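Local coordinates for protein UTP--glucose-1-phosphate uridylyltransferase (Acinetobacter baumannii, PDB 6IKX) that catalyses the transfer of a uridylyl group from UTP to alpha-D-glucose 1-phosphate, yielding UDP-glucose and diphosphate, at residues A[131-136]-A[256-261]; A[157-162]-A[249-254]; A[171-176]-A[199-204]. The protein carries 1 engineered substitution. All coordinates share one frame; numbering follows the deposited sequence.

Contact 1: A[131-136]-A[256-261]; sequences DVLVKD and FDCGSK
F256 exchanges a reciprocal pair of backbone hydrogen bonds with L133: F256 N reaches L133 O at 2.9 Å, and L133 N reaches F256 O at 3.0 Å. F256 O also receives a CA-H...O contact from V132 CA (3.4 Å). The phenyl ring turns its edge to K135, whose CB lies 3.8 Å from F256 CE1, close to the ring plane. Bent beyond CB, the lysine chain crosses the ring obliquely and brings K135 CE to 4.0 Å from F256 CZ, while its ammonium pairs with E274. A large aromatic suits this face, where Y271 and H270 also meet its ring. D257 sits opposite V132 in a non-hydrogen-bonded antiparallel pair, its side chain on the other face of the sheet. Strands 132-135 and 254-257 thus form a small two-stranded sheet inside the GT-A nucleotidyltransferase domain, and D131, just before strand 132-135, binds UTP and UDP-glucose. D257 OD1 and D131 OD2 stand 4.5 Å apart; R15 makes long, weak ion pairs with both, which probably eases their repulsion. C258 N donates to D131 O. With SG anti to its carbonyl carbon (chi1 -63°), C258 lays its compact sulfur 3.9 Å from L133 CG, an apolar match. G259 has no side chain, so the turning backbone passes close to D131, its N 3.9 Å from D131 CB.

Contact 2: A[157-162]-A[249-254]; sequences QIMVEA and YRMQGQ
M159 pairs with Y249 and V160 with R250 in parallel register, joined by bonds from Y249 N to I158 O, from V160 N to Y249 O (2.9 Å) and from M251 N to V160 O (3.0 Å), although the two segments as wholes run 49° apart. At the start, Q157 crosses Y249 obliquely, the amide and ring planes 63° apart, and Q157 OE1 rests 3.7 Å from Y249 CB. The amide is a good choice in this buried place because it can give and accept at once: NE2 bonds to A155 O and E247, OE1 to the hydroxyl of S185. Y249 is amphipathic in the same spirit, its ring edge taking M159 CG at 4.1 Å from Y249 CD2 while its hydroxyl bonds to D142. M159 carries CG anti to the backbone N (chi1 -174°), which sends the chain out to meet M251. The two thioethers cross at about a right angle: M159 SD comes to 3.3 Å from M251 CG, and M159 CG to 3.4 Å from M251 CG, tighter than usual carbon contact. Unbranched thioether chains suit such a buried crossing. M251 SD then lies 3.7 Å from E161 CB, the aliphatic part of a glutamate whose OE2 bonds to T255. On the face of V160, R250 stretches fully extended past A162, whose methyl CB lies 3.8 Å from R250 NH2; NH1 bonds to P180 O. Strand 156-162, flanked in addition by antiparallel strands 204-207 and 209-212, thereby joins its parallel neighbour 246-250 in the mixed central sheet of the GT-A nucleotidyltransferase fold.

Contact 3: A[171-176]-A[199-204]; sequences YGIVDV and AAPSNL
A loop running into strand 204-207 is bonded to strand 172-175 through S202, which forms an ST turn, and through L204, near the sugar-nucleotide site of the GT-A domain, where G172 and V206 bind UDP-glucose. The touching parts run at 107° to each other, so the contact depends on a few precise bonds instead of extended pairing. V174 N donates to L204 O at 3.0 Å. Its own carbonyl is gripped by the serine: S202 OG gives its proton to V174 O at 2.8 Å, in the carbonyl plane. S202 OG also accepts from L204 N (3.0 Å), closing the turn. Serine suits this place, being small enough to fit between the backbones and able to donate and accept through one atom. Its torsion, with OG between the backbone N and carbonyl carbon (chi1 79°), directs the hydroxyl to both partners. Around these bonds the packing is aliphatic. V174 CG2 lies 3.6 Å from L204 CB, and V176 CG2 4.0 Å from L204 CD1, the latter side chains crossing at about a right angle. V160 of strand 156-162 also touches both V174 and L204, so these branched residues fill a shared apolar layer. I173 CG2 packs beside S202 O and sits 4.0 Å from P201 CD. Another atom of that rigid proline ring, P201 CB, meets the carboxylate oxygen D175 OD1 at 3.7 Å.

The contacts are nested along the chain: contact 3 lies within the loop closed by contact 2, which lies within that closed by contact 1. Centres of contacts 1 and 2 are about 14 Å apart, those of 2 and 3 about 13 Å, and those of 1 and 3 about 20 Å. Strand 254-257 follows strand 246-250. Contacts 1 and 2 touch where K135 N probably bonds to Q254 O, and D136 OD1 to Q252 NE2. Contact 2 meets contact 3 through A162 against L204 and N203. Contacts 1 and 3 involve two small antiparallel sheets beside the mixed sheet of contact 2, and they carry D131 and G172, both of which bind UDP-glucose.

Contact 1: A[131-136]-A[256-261]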
ATOM      1  N   ASP A 131      18.106  11.871  -5.828  1.00 51.92           N
ATOM      2  CA  ASP A 131      18.527  12.463  -4.530  1.00 56.64           C
ATOM      3  C   ASP A 131      19.263  13.779  -4.821  1.00 54.14           C
ATOM      4  O   ASP A 131      19.394  14.578  -3.907  1.00 55.24           O
ATOM      5  CB  ASP A 131      19.273  11.430  -3.674  1.00 62.16           C
ATOM      6  CG  ASP A 131      20.131  10.446  -4.463  1.00 83.03           C
ATOM      7  OD1 ASP A 131      19.643   9.906  -5.514  1.00 76.42           O
ATOM      8  OD2 ASP A 131      21.285  10.219  -4.033  1.00 93.80           O
ATOM      9  N   VAL A 132      19.658  14.042  -6.072  1.00 50.41           N
ATOM     10  CA  VAL A 132      20.301  15.329  -6.470  1.00 49.55           C
ATOM     11  C   VAL A 132      19.330  16.174  -7.294  1.00 47.71           C
ATOM     12  O   VAL A 132      18.870  15.674  -8.335  1.00 53.61           O
ATOM     13  CB  VAL A 132      21.619  15.108  -7.230  1.00 57.12           C
ATOM     14  CG1 VAL A 132      22.412  16.414  -7.354  1.00 56.26           C
ATOM     15  CG2 VAL A 132      22.441  14.026  -6.546  1.00 58.60           C
ATOM     16  N   LEU A 133      19.043  17.391  -6.807  1.00 40.92           N
ATOM     17  CA  LEU A 133      18.299  18.469  -7.494  1.00 44.69           C
ATOM     18  C   LEU A 133      19.317  19.356  -8.191  1.00 46.73           C
ATOM     19  O   LEU A 133      20.352  19.551  -7.583  1.00 54.59           O
ATOM     20  CB  LEU A 133      17.529  19.279  -6.452  1.00 49.73           C
ATOM     21  CG  LEU A 133      16.435  18.529  -5.687  1.00 50.50           C
ATOM     22  CD1 LEU A 133      15.392  19.502  -5.194  1.00 52.76           C
ATOM     23  CD2 LEU A 133      15.772  17.447  -6.530  1.00 53.51           C
ATOM     24  N   VAL A 134      19.068  19.768  -9.438  1.00 53.92           N
ATOM     25  CA  VAL A 134      19.857  20.825 -10.142  1.00 50.71           C
ATOM     26  C   VAL A 134      18.945  22.030 -10.363  1.00 49.72           C
ATOM     27  O   VAL A 134      17.869  21.835 -10.868  1.00 49.60           O
ATOM     28  CB  VAL A 134      20.479  20.325 -11.457  1.00 52.76           C
ATOM     29  CG2 VAL A 134      21.039  18.936 -11.251  1.00 55.23           C
ATOM     30  N   LYS A 135      19.368  23.216  -9.925  1.00 56.36           N
ATOM     31  CA  LYS A 135      18.699  24.515 -10.153  1.00 55.89           C
ATOM     32  C   LYS A 135      19.440  25.199 -11.297  1.00 57.20           C
ATOM     33  O   LYS A 135      20.670  25.111 -11.296  1.00 56.64           O
ATOM     34  CB  LYS A 135      18.724  25.355  -8.877  1.00 53.91           C
ATOM     35  CG  LYS A 135      17.725  26.500  -8.880  1.00 63.56           C
ATOM     36  CD  LYS A 135      17.109  26.790  -7.529  1.00 63.73           C
ATOM     37  CE  LYS A 135      18.047  27.519  -6.599  1.00 68.19           C
ATOM     38  NZ  LYS A 135      18.563  28.759  -7.227  1.00 67.79           N
ATOM     39  N   ASP A 136      18.728  25.800 -12.254  1.00 62.48           N
ATOM     40  CA  ASP A 136      19.323  26.148 -13.569  1.00 65.87           C
ATOM     41  C   ASP A 136      19.775  27.612 -13.569  1.00 75.53           C
ATOM     42  O   ASP A 136      20.987  27.851 -13.851  1.00 85.41           O
ATOM     43  CB  ASP A 136      18.374  25.830 -14.724  1.00 71.50           C
ATOM     44  CG  ASP A 136      18.734  26.519 -16.041  1.00 73.46           C
ATOM     45  OD1 ASP A 136      19.917  26.886 -16.210  1.00 63.87           O
ATOM     46  OD2 ASP A 136      17.821  26.696 -16.891  1.00 75.07           O
ATOM     47  N   PHE A 256      21.940  20.198  -5.301  1.00 49.85           N
ATOM     48  CA  PHE A 256      21.562  20.046  -3.875  1.00 45.29           C
ATOM     49  C   PHE A 256      21.398  18.571  -3.596  1.00 47.55           C
ATOM     50  O   PHE A 256      20.620  17.905  -4.307  1.00 49.92           O
ATOM     51  CB  PHE A 256      20.264  20.769  -3.538  1.00 46.08           C
ATOM     52  CG  PHE A 256      20.257  22.227  -3.910  1.00 47.87           C
ATOM     53  CD1 PHE A 256      19.932  22.627  -5.190  1.00 55.48           C
ATOM     54  CD2 PHE A 256      20.591  23.197  -2.983  1.00 50.84           C
ATOM     55  CE1 PHE A 256      19.948  23.970  -5.535  1.00 55.43           C
ATOM     56  CE2 PHE A 256      20.592  24.538  -3.319  1.00 52.99           C
ATOM     57  CZ  PHE A 256      20.291  24.922  -4.605  1.00 54.56           C
ATOM     58  N   ASP A 257      22.166  18.076  -2.630  1.00 49.38           N
ATOM     59  CA  ASP A 257      22.138  16.645  -2.260  1.00 54.43           C
ATOM     60  C   ASP A 257      21.095  16.499  -1.149  1.00 61.20           C
ATOM     61  O   ASP A 257      21.438  16.853  -0.008  1.00 58.92           O
ATOM     62  CB  ASP A 257      23.535  16.141  -1.893  1.00 52.93           C
ATOM     63  CG  ASP A 257      23.511  14.690  -1.451  1.00 54.60           C
ATOM     64  OD1 ASP A 257      22.704  13.923  -1.998  1.00 61.12           O
ATOM     65  OD2 ASP A 257      24.262  14.348  -0.535  1.00 82.31           O
ATOM     66  N   CYS A 258      19.878  16.042  -1.500  1.00 57.28           N
ATOM     67  CA  CYS A 258      18.732  15.848  -0.574  1.00 61.79           C
ATOM     68  C   CYS A 258      18.909  14.549   0.210  1.00 75.97           C
ATOM     69  O   CYS A 258      18.521  14.523   1.392  1.00 91.70           O
ATOM     70  CB  CYS A 258      17.410  15.913  -1.318  1.00 55.65           C
ATOM     71  SG  CYS A 258      17.200  17.562  -2.031  1.00 56.80           S
ATOM     72  N   GLY A 259      19.557  13.550  -0.383  1.00 79.46           N
ATOM     73  CA  GLY A 259      19.971  12.329   0.331  1.00 83.50           C
ATOM     74  C   GLY A 259      20.645  12.639   1.661  1.00 84.76           C
ATOM     75  O   GLY A 259      20.715  11.715   2.490  1.00 94.35           O
ATOM     76  N   SER A 260      21.139  13.872   1.860  1.00 82.74           N
ATOM     77  CA  SER A 260      21.873  14.313   3.081  1.00 78.14           C
ATOM     78  C   SER A 260      21.172  15.519   3.753  1.00 90.90           C
ATOM     79  O   SER A 260      21.209  16.642   3.171  1.00 80.20           O
ATOM     80  CB  SER A 260      23.294  14.634   2.742  1.00 65.53           C
ATOM     81  OG  SER A 260      23.484  16.039   2.724  1.00 64.63           O
ATOM     82  N   LYS A 261      20.614  15.300   4.958  1.00 78.89           N
ATOM     83  CA  LYS A 261      19.801  16.253   5.780  1.00 77.82           C
ATOM     84  C   LYS A 261      20.243  17.730   5.639  1.00 66.45           C
ATOM     85  O   LYS A 261      19.356  18.610   5.570  1.00 59.95           O
ATOM     86  CB  LYS A 261      19.802  15.796   7.247  1.00 79.14           C
ATOM     87  CG  LYS A 261      19.074  14.477   7.508  1.00 79.98           C
ATOM     88  CD  LYS A 261      19.116  13.982   8.947  1.00 79.97           C
ATOM     89  CE  LYS A 261      18.445  12.627   9.123  1.00 85.78           C
ATOM     90  NZ  LYS A 261      18.344  12.212  10.550  1.00 78.30           N
TER

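Contact 2: A[157-162]-A[249-254]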
ATOM      1  N   GLN A 157      28.216  11.292 -21.900  1.00 36.42           N
ATOM      2  CA  GLN A 157      28.346  12.505 -21.066  1.00 44.48           C
ATOM      3  C   GLN A 157      28.178  12.093 -19.600  1.00 43.03           C
ATOM      4  O   GLN A 157      27.241  11.302 -19.276  1.00 46.96           O
ATOM      5  CB  GLN A 157      27.335  13.564 -21.522  1.00 44.35           C
ATOM      6  CG  GLN A 157      27.433  13.925 -23.010  1.00 45.19           C
ATOM      7  CD  GLN A 157      28.700  14.668 -23.394  1.00 52.08           C
ATOM      8  OE1 GLN A 157      29.069  15.692 -22.791  1.00 46.87           O
ATOM      9  NE2 GLN A 157      29.397  14.144 -24.403  1.00 48.39           N
ATOM     10  N   ILE A 158      29.102  12.561 -18.770  1.00 44.32           N
ATOM     11  CA  ILE A 158      29.037  12.503 -17.283  1.00 43.84           C
ATOM     12  C   ILE A 158      28.995  13.948 -16.778  1.00 45.89           C
ATOM     13  O   ILE A 158      29.960  14.712 -16.992  1.00 41.75           O
ATOM     14  CB  ILE A 158      30.205  11.691 -16.703  1.00 40.45           C
ATOM     15  CG1 ILE A 158      30.008  10.184 -16.860  1.00 49.22           C
ATOM     16  CG2 ILE A 158      30.426  12.028 -15.250  1.00 45.94           C
ATOM     17  CD1 ILE A 158      30.104   9.660 -18.260  1.00 51.38           C
ATOM     18  N   MET A 159      27.884  14.350 -16.171  1.00 44.54           N
ATOM     19  CA  MET A 159      27.786  15.722 -15.609  1.00 43.42           C
ATOM     20  C   MET A 159      28.708  15.803 -14.378  1.00 43.79           C
ATOM     21  O   MET A 159      28.724  14.837 -13.582  1.00 39.98           O
ATOM     22  CB  MET A 159      26.338  16.089 -15.264  1.00 44.82           C
ATOM     23  CG  MET A 159      26.179  17.551 -14.829  1.00 49.96           C
ATOM     24  SD  MET A 159      24.492  18.107 -14.524  1.00 49.72           S
ATOM     25  CE  MET A 159      23.710  17.662 -16.072  1.00 52.51           C
ATOM     26  N   VAL A 160      29.483  16.888 -14.279  1.00 42.79           N
ATOM     27  CA  VAL A 160      30.442  17.172 -13.169  1.00 43.87           C
ATOM     28  C   VAL A 160      30.296  18.631 -12.734  1.00 44.17           C
ATOM     29  O   VAL A 160      29.747  19.446 -13.499  1.00 44.05           O
ATOM     30  CB  VAL A 160      31.903  16.880 -13.559  1.00 42.79           C
ATOM     31  CG1 VAL A 160      32.102  15.425 -13.941  1.00 49.20           C
ATOM     32  CG2 VAL A 160      32.419  17.786 -14.671  1.00 45.45           C
ATOM     33  N   GLU A 161      30.793  18.959 -11.548  1.00 51.53           N
ATOM     34  CA  GLU A 161      30.743  20.350 -11.032  1.00 53.06           C
ATOM     35  C   GLU A 161      31.970  20.609 -10.156  1.00 55.33           C
ATOM     36  O   GLU A 161      32.299  19.739  -9.322  1.00 68.05           O
ATOM     37  CB  GLU A 161      29.395  20.555 -10.353  1.00 52.03           C
ATOM     38  CG  GLU A 161      29.459  20.826  -8.885  1.00 52.63           C
ATOM     39  CD  GLU A 161      28.085  21.043  -8.300  1.00 53.43           C
ATOM     40  OE1 GLU A 161      27.517  22.160  -8.458  1.00 59.87           O
ATOM     41  OE2 GLU A 161      27.577  20.074  -7.733  1.00 61.98           O
ATOM     42  N   ALA A 162      32.650  21.733 -10.393  1.00 58.02           N
ATOM     43  CA  ALA A 162      33.786  22.227  -9.577  1.00 60.38           C
ATOM     44  C   ALA A 162      33.364  22.251  -8.098  1.00 63.83           C
ATOM     45  O   ALA A 162      32.290  22.817  -7.803  1.00 59.02           O
ATOM     46  CB  ALA A 162      34.185  23.602 -10.061  1.00 57.66           C
ATOM     47  N   TYR A 249      30.987  16.749 -18.880  1.00 51.58           N
ATOM     48  CA  TYR A 249      30.188  17.962 -19.150  1.00 51.13           C
ATOM     49  C   TYR A 249      30.070  18.708 -17.825  1.00 54.27           C
ATOM     50  O   TYR A 249      29.512  18.139 -16.870  1.00 50.27           O
ATOM     51  CB  TYR A 249      28.791  17.631 -19.708  1.00 49.85           C
ATOM     52  CG  TYR A 249      27.876  18.826 -19.628  1.00 49.89           C
ATOM     53  CD1 TYR A 249      27.925  19.837 -20.570  1.00 44.35           C
ATOM     54  CD2 TYR A 249      27.087  19.021 -18.507  1.00 50.73           C
ATOM     55  CE1 TYR A 249      27.145  20.974 -20.440  1.00 54.54           C
ATOM     56  CE2 TYR A 249      26.336  20.167 -18.341  1.00 48.57           C
ATOM     57  CZ  TYR A 249      26.354  21.142 -19.314  1.00 54.62           C
ATOM     58  OH  TYR A 249      25.579  22.243 -19.130  1.00 52.90           O
ATOM     59  N   ARG A 250      30.561  19.943 -17.784  1.00 51.46           N
ATOM     60  CA  ARG A 250      30.599  20.755 -16.552  1.00 51.14           C
ATOM     61  C   ARG A 250      29.372  21.654 -16.516  1.00 53.95           C
ATOM     62  O   ARG A 250      29.235  22.544 -17.382  1.00 50.68           O
ATOM     63  CB  ARG A 250      31.863  21.615 -16.457  1.00 58.68           C
ATOM     64  CG  ARG A 250      32.001  22.402 -15.156  1.00 52.82           C
ATOM     65  CD  ARG A 250      33.135  23.387 -15.310  1.00 62.54           C
ATOM     66  NE  ARG A 250      33.417  24.230 -14.150  1.00 71.42           N
ATOM     67  CZ  ARG A 250      34.397  25.129 -14.119  1.00 65.17           C
ATOM     68  NH1 ARG A 250      35.165  25.308 -15.178  1.00 71.42           N
ATOM     69  NH2 ARG A 250      34.607  25.855 -13.043  1.00 66.84           N
ATOM     70  N   MET A 251      28.578  21.440 -15.479  1.00 53.38           N
ATOM     71  CA  MET A 251      27.374  22.208 -15.138  1.00 53.84           C
ATOM     72  C   MET A 251      27.636  23.704 -15.272  1.00 53.40           C
ATOM     73  O   MET A 251      28.736  24.170 -14.936  1.00 43.00           O
ATOM     74  CB  MET A 251      27.010  21.962 -13.679  1.00 58.46           C
ATOM     75  CG  MET A 251      26.416  20.626 -13.443  1.00 63.13           C
ATOM     76  SD  MET A 251      26.011  20.485 -11.722  1.00 56.85           S
ATOM     77  CE  MET A 251      24.656  21.649 -11.561  1.00 59.59           C
ATOM     78  N   GLN A 252      26.570  24.418 -15.600  1.00 53.67           N
ATOM     79  CA  GLN A 252      26.478  25.888 -15.467  1.00 58.98           C
ATOM     80  C   GLN A 252      25.604  26.195 -14.235  1.00 54.64           C
ATOM     81  O   GLN A 252      25.711  27.306 -13.739  1.00 59.30           O
ATOM     82  CB  GLN A 252      26.068  26.418 -16.854  1.00 64.24           C
ATOM     83  CG  GLN A 252      25.073  27.557 -16.865  1.00 70.06           C
ATOM     84  CD  GLN A 252      23.700  27.009 -16.641  1.00 66.91           C
ATOM     85  OE1 GLN A 252      23.359  25.957 -17.179  1.00 71.07           O
ATOM     86  NE2 GLN A 252      22.934  27.712 -15.823  1.00 69.97           N
ATOM     87  N   GLY A 253      24.828  25.225 -13.727  1.00 53.67           N
ATOM     88  CA  GLY A 253      23.793  25.426 -12.687  1.00 54.30           C
ATOM     89  C   GLY A 253      24.310  25.007 -11.316  1.00 53.78           C
ATOM     90  O   GLY A 253      25.519  24.957 -11.153  1.00 54.27           O
ATOM     91  N   GLN A 254      23.429  24.668 -10.380  1.00 53.22           N
ATOM     92  CA  GLN A 254      23.770  24.405  -8.953  1.00 54.88           C
ATOM     93  C   GLN A 254      23.097  23.101  -8.497  1.00 48.23           C
ATOM     94  O   GLN A 254      21.920  22.893  -8.869  1.00 48.87           O
ATOM     95  CB  GLN A 254      23.316  25.595  -8.109  1.00 56.07           C
ATOM     96  CG  GLN A 254      23.968  25.636  -6.735  1.00 61.68           C
ATOM     97  CD  GLN A 254      23.566  26.816  -5.877  1.00 64.84           C
ATOM     98  OE1 GLN A 254      24.180  27.070  -4.836  1.00 73.18           O
ATOM     99  NE2 GLN A 254      22.527  27.534  -6.289  1.00 61.32           N
TER

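Contact 3: A[171-176]-A[199-204]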
ATOM      1  N   TYR A 171      33.896  13.003  -2.925  1.00 64.19           N
ATOM      2  CA  TYR A 171      33.227  12.876  -4.240  1.00 58.57           C
ATOM      3  C   TYR A 171      33.891  11.781  -5.064  1.00 56.46           C
ATOM      4  O   TYR A 171      35.063  11.470  -4.808  1.00 62.51           O
ATOM      5  CB  TYR A 171      33.240  14.230  -4.952  1.00 56.97           C
ATOM      6  CG  TYR A 171      32.539  15.341  -4.211  1.00 50.03           C
ATOM      7  CD1 TYR A 171      31.161  15.459  -4.220  1.00 53.85           C
ATOM      8  CD2 TYR A 171      33.262  16.275  -3.493  1.00 52.88           C
ATOM      9  CE1 TYR A 171      30.515  16.483  -3.543  1.00 53.83           C
ATOM     10  CE2 TYR A 171      32.637  17.291  -2.792  1.00 59.90           C
ATOM     11  CZ  TYR A 171      31.257  17.401  -2.822  1.00 60.65           C
ATOM     12  OH  TYR A 171      30.657  18.415  -2.132  1.00 68.33           O
ATOM     13  N   GLY A 172      33.129  11.171  -5.976  1.00 53.32           N
ATOM     14  CA  GLY A 172      33.679  10.636  -7.236  1.00 54.32           C
ATOM     15  C   GLY A 172      34.230  11.803  -8.035  1.00 49.64           C
ATOM     16  O   GLY A 172      33.500  12.810  -8.127  1.00 51.77           O
ATOM     17  N   ILE A 173      35.485  11.728  -8.498  1.00 52.45           N
ATOM     18  CA  ILE A 173      36.198  12.839  -9.206  1.00 51.02           C
ATOM     19  C   ILE A 173      36.671  12.341 -10.579  1.00 49.16           C
ATOM     20  O   ILE A 173      37.281  11.262 -10.628  1.00 43.34           O
ATOM     21  CB  ILE A 173      37.384  13.341  -8.363  1.00 45.59           C
ATOM     22  CG1 ILE A 173      36.915  14.043  -7.089  1.00 49.85           C
ATOM     23  CG2 ILE A 173      38.296  14.234  -9.200  1.00 48.71           C
ATOM     24  CD1 ILE A 173      36.784  15.567  -7.191  1.00 50.71           C
ATOM     25  N   VAL A 174      36.470  13.119 -11.644  1.00 50.96           N
ATOM     26  CA  VAL A 174      36.856  12.664 -13.014  1.00 51.57           C
ATOM     27  C   VAL A 174      38.327  13.001 -13.278  1.00 52.77           C
ATOM     28  O   VAL A 174      38.835  14.031 -12.820  1.00 56.83           O
ATOM     29  CB  VAL A 174      35.942  13.225 -14.114  1.00 48.75           C
ATOM     30  CG1 VAL A 174      34.560  12.615 -14.012  1.00 53.89           C
ATOM     31  CG2 VAL A 174      35.874  14.746 -14.125  1.00 48.26           C
ATOM     32  N   ASP A 175      38.962  12.100 -14.007  1.00 58.55           N
ATOM     33  CA  ASP A 175      40.263  12.249 -14.700  1.00 58.56           C
ATOM     34  C   ASP A 175      40.061  13.017 -16.018  1.00 54.56           C
ATOM     35  O   ASP A 175      39.593  12.424 -16.995  1.00 61.18           O
ATOM     36  CB  ASP A 175      40.816  10.838 -14.928  1.00 64.29           C
ATOM     37  CG  ASP A 175      42.278  10.781 -15.298  1.00 68.90           C
ATOM     38  OD1 ASP A 175      42.969  11.720 -14.927  1.00 55.77           O
ATOM     39  OD2 ASP A 175      42.697   9.780 -15.949  1.00 80.57           O
ATOM     40  N   VAL A 176      40.425  14.290 -16.075  1.00 51.30           N
ATOM     41  CA  VAL A 176      40.515  15.047 -17.353  1.00 57.14           C
ATOM     42  C   VAL A 176      41.892  15.719 -17.450  1.00 62.23           C
ATOM     43  O   VAL A 176      42.525  15.863 -16.428  1.00 66.00           O
ATOM     44  CB  VAL A 176      39.340  16.034 -17.457  1.00 57.89           C
ATOM     45  CG1 VAL A 176      38.046  15.261 -17.641  1.00 64.74           C
ATOM     46  CG2 VAL A 176      39.243  16.968 -16.269  1.00 55.74           C
ATOM     47  N   ALA A 199      45.671  14.350  -3.661  1.00 76.43           N
ATOM     48  CA  ALA A 199      45.976  13.546  -4.876  1.00 75.20           C
ATOM     49  C   ALA A 199      44.739  13.328  -5.765  1.00 72.49           C
ATOM     50  O   ALA A 199      44.540  12.186  -6.239  1.00 67.29           O
ATOM     51  CB  ALA A 199      46.598  12.231  -4.451  1.00 69.72           C
ATOM     52  N   ALA A 200      43.978  14.391  -6.050  1.00 73.72           N
ATOM     53  CA  ALA A 200      42.769  14.362  -6.914  1.00 78.60           C
ATOM     54  C   ALA A 200      43.146  14.706  -8.354  1.00 70.34           C
ATOM     55  O   ALA A 200      43.844  15.690  -8.597  1.00 57.13           O
ATOM     56  CB  ALA A 200      41.702  15.305  -6.398  1.00 79.17           C
ATOM     57  N   PRO A 201      42.703  13.899  -9.346  1.00 65.25           N
ATOM     58  CA  PRO A 201      42.996  14.162 -10.755  1.00 62.14           C
ATOM     59  C   PRO A 201      42.456  15.493 -11.283  1.00 58.69           C
ATOM     60  O   PRO A 201      42.956  15.912 -12.287  1.00 60.50           O
ATOM     61  CB  PRO A 201      42.305  13.058 -11.558  1.00 61.59           C
ATOM     62  CG  PRO A 201      41.632  12.149 -10.537  1.00 67.16           C
ATOM     63  CD  PRO A 201      41.986  12.635  -9.147  1.00 65.00           C
ATOM     64  N   SER A 202      41.447  16.057 -10.612  1.00 56.09           N
ATOM     65  CA  SER A 202      40.811  17.370 -10.892  1.00 56.00           C
ATOM     66  C   SER A 202      39.991  17.802  -9.667  1.00 60.12           C
ATOM     67  O   SER A 202      39.989  17.064  -8.662  1.00 51.49           O
ATOM     68  CB  SER A 202      39.946  17.293 -12.121  1.00 60.29           C
ATOM     69  OG  SER A 202      38.699  16.679 -11.836  1.00 57.31           O
ATOM     70  N   ASN A 203      39.280  18.931  -9.757  1.00 58.56           N
ATOM     71  CA  ASN A 203      38.295  19.350  -8.725  1.00 57.60           C
ATOM     72  C   ASN A 203      36.863  19.159  -9.259  1.00 53.18           C
ATOM     73  O   ASN A 203      35.932  19.821  -8.732  1.00 52.03           O
ATOM     74  CB  ASN A 203      38.541  20.795  -8.294  1.00 58.33           C
ATOM     75  CG  ASN A 203      38.191  21.762  -9.397  1.00 58.01           C
ATOM     76  OD1 ASN A 203      38.114  21.374 -10.560  1.00 64.65           O
ATOM     77  ND2 ASN A 203      37.958  23.009  -9.037  1.00 50.35           N
ATOM     78  N   LEU A 204      36.690  18.275 -10.250  1.00 55.56           N
ATOM     79  CA  LEU A 204      35.419  18.065 -11.002  1.00 54.53           C
ATOM     80  C   LEU A 204      34.697  16.811 -10.466  1.00 55.44           C
ATOM     81  O   LEU A 204      35.184  15.672 -10.724  1.00 43.55           O
ATOM     82  CB  LEU A 204      35.713  17.971 -12.513  1.00 57.56           C
ATOM     83  CG  LEU A 204      36.247  19.244 -13.202  1.00 60.70           C
ATOM     84  CD1 LEU A 204      36.222  19.101 -14.717  1.00 63.13           C
ATOM     85  CD2 LEU A 204      35.478  20.504 -12.811  1.00 58.27           C
TER